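Local structure of putative zinc protease (Bordetella pertussis, 3IH6) at residues 39-42 against 43-47. The protein is probably a zinc-dependent metalloendopeptidase of the M16 family, of which this chain is one portion that carries an inactive-type M16 domain. Sequence-based numbering, arbitrary orientation.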
ATOM      1  N   PRO E  39     -10.345  27.602  13.281  1.00 19.58           N
ATOM      2  CA  PRO E  39      -9.432  28.112  12.224  1.00 19.83           C
ATOM      3  C   PRO E  39      -7.945  27.788  12.494  1.00 20.06           C
ATOM      4  O   PRO E  39      -7.232  27.236  11.626  1.00 21.01           O
ATOM      5  CB  PRO E  39      -9.652  29.645  12.286  1.00 20.10           C
ATOM      6  CG  PRO E  39     -10.833  29.856  13.198  1.00 20.62           C
ATOM      7  CD  PRO E  39     -11.462  28.534  13.494  1.00 18.38           C
ATOM      8  N   ASP E  40      -7.505  28.062  13.715  1.00 19.57           N
ATOM      9  CA  ASP E  40      -6.126  27.774  14.160  1.00 18.66           C
ATOM     10  C   ASP E  40      -5.633  26.349  13.973  1.00 17.68           C
ATOM     11  O   ASP E  40      -4.424  26.095  13.837  1.00 18.04           O
ATOM     12  CB  ASP E  40      -5.970  28.211  15.619  1.00 18.79           C
ATOM     13  CG  ASP E  40      -6.159  29.705  15.763  1.00 18.91           C
ATOM     14  OD1 ASP E  40      -5.906  30.375  14.743  1.00 17.01           O
ATOM     15  OD2 ASP E  40      -6.598  30.193  16.836  1.00 21.19           O
ATOM     16  N   PHE E  41      -6.545  25.402  13.963  1.00 16.21           N
ATOM     17  CA  PHE E  41      -6.092  24.015  13.939  1.00 15.34           C
ATOM     18  C   PHE E  41      -5.258  23.769  12.696  1.00 15.46           C
ATOM     19  O   PHE E  41      -4.139  23.251  12.797  1.00 15.52           O
ATOM     20  CB  PHE E  41      -7.262  23.030  14.067  1.00 14.25           C
ATOM     21  CG  PHE E  41      -6.847  21.580  14.071  1.00 15.83           C
ATOM     22  CD1 PHE E  41      -6.734  20.887  15.276  1.00 15.68           C
ATOM     23  CD2 PHE E  41      -6.595  20.903  12.875  1.00 15.01           C
ATOM     24  CE1 PHE E  41      -6.372  19.565  15.309  1.00 16.02           C
ATOM     25  CE2 PHE E  41      -6.250  19.560  12.888  1.00 19.54           C
ATOM     26  CZ  PHE E  41      -6.154  18.880  14.113  1.00 19.46           C
ATOM     27  N   VAL E  42      -5.775  24.108  11.522  1.00 15.02           N
ATOM     28  CA  VAL E  42      -4.963  23.868  10.334  1.00 16.71           C
ATOM     29  C   VAL E  42      -3.722  24.720  10.286  1.00 17.08           C
ATOM     30  O   VAL E  42      -2.695  24.271   9.724  1.00 17.84           O
ATOM     31  CB  VAL E  42      -5.710  23.903   8.990  1.00 16.54           C
ATOM     32  CG1 VAL E  42      -6.817  22.903   9.004  1.00 18.80           C
ATOM     33  CG2 VAL E  42      -6.211  25.256   8.675  1.00 14.79           C
ATOM     34  N   GLY E  43      -3.784  25.909  10.899  1.00 17.00           N
ATOM     35  CA  GLY E  43      -2.629  26.783  10.992  1.00 17.55           C
ATOM     36  C   GLY E  43      -1.471  26.004  11.612  1.00 18.93           C
ATOM     37  O   GLY E  43      -0.363  25.954  11.086  1.00 18.97           O
ATOM     38  N   LEU E  44      -1.749  25.365  12.726  1.00 19.03           N
ATOM     39  CA  LEU E  44      -0.722  24.654  13.449  1.00 20.24           C
ATOM     40  C   LEU E  44      -0.314  23.393  12.693  1.00 19.96           C
ATOM     41  O   LEU E  44       0.839  22.946  12.780  1.00 19.78           O
ATOM     42  CB  LEU E  44      -1.211  24.314  14.856  1.00 20.00           C
ATOM     43  CG  LEU E  44      -0.142  23.966  15.900  1.00 23.34           C
ATOM     44  CD1 LEU E  44       0.961  24.976  15.967  1.00 25.65           C
ATOM     45  CD2 LEU E  44      -0.756  23.737  17.266  1.00 24.94           C
ATOM     46  N   ASP E  45      -1.254  22.846  11.935  1.00 19.26           N
ATOM     47  CA  ASP E  45      -1.011  21.658  11.110  1.00 18.92           C
ATOM     48  C   ASP E  45       0.054  22.067  10.063  1.00 17.56           C
ATOM     49  O   ASP E  45       1.147  21.480   9.995  1.00 17.31           O
ATOM     50  CB  ASP E  45      -2.354  21.277  10.471  1.00 19.84           C
ATOM     51  CG  ASP E  45      -2.429  19.829  10.021  1.00 22.79           C
ATOM     52  OD1 ASP E  45      -1.494  19.064  10.322  1.00 27.16           O
ATOM     53  OD2 ASP E  45      -3.459  19.465   9.373  1.00 22.92           O
ATOM     54  N   LEU E  46      -0.220  23.144   9.325  1.00 16.83           N
ATOM     55  CA  LEU E  46       0.710  23.660   8.285  1.00 15.33           C
ATOM     56  C   LEU E  46       2.064  24.094   8.863  1.00 15.31           C
ATOM     57  O   LEU E  46       3.091  23.791   8.290  1.00 15.22           O
ATOM     58  CB  LEU E  46       0.072  24.803   7.524  1.00 15.52           C
ATOM     59  CG  LEU E  46      -1.216  24.431   6.777  1.00 15.69           C
ATOM     60  CD1 LEU E  46      -1.966  25.704   6.330  1.00 14.75           C
ATOM     61  CD2 LEU E  46      -0.848  23.506   5.614  1.00 12.82           C
ATOM     62  N   ALA E  47       2.032  24.779  10.015  1.00 15.11           N
ATOM     63  CA  ALA E  47       3.223  25.213  10.733  1.00 14.54           C
ATOM     64  C   ALA E  47       4.178  24.072  11.066  1.00 15.01           C
ATOM     65  O   ALA E  47       5.406  24.205  10.889  1.00 15.64           O
ATOM     66  CB  ALA E  47       2.826  25.900  11.992  1.00 13.29           C
TER
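A chi1 of -179° swings the ring of Phe-41 to the side opposite its backbone N, and chi1 -158° does much the same for the carboxylate of Asp-45, so that ring and carboxylate, one turn apart, lie along the same flank of the helix, where Phe-41 CE2 comes to 4.5 Å of Asp-45 OD2. The carboxylate meets the ring obliquely, in a loose approach. Its oxygens also have partners elsewhere: OD1 is hydrogen-bonded to the N of Ser-1, evidently a residue left from the expression tag, and OD2 to Trp-128 NE1, which ties this turn to helix 118-136. Beneath the side chains runs the i to i+4 ladder. Leu-44 N donates to Asp-40 O at 3.0 Å, Asp-45 N donates to Phe-41 O at 3.0 Å, and Leu-46 N makes the shortest and straightest link, 2.7 Å to Val-42 O with an N-H...O angle of 173°. That same carbonyl is flanked by carbon: Leu-46 CG packs 3.3 Å from Val-42 O, and Asp-45 CB lies 3.1 Å from it. Against the rest of the fold, Val-42 packs on helix 157-167 and Leu-46 on helices 118-136 and 170-180, while Asp-40 forms a salt bridge with Arg-175. Such is the first part of alpha-helix 39-52, buried from Val-42 to Ala-47, in the alpha+beta fold, helices packed with an antiparallel sheet, of an M16 peptidase domain.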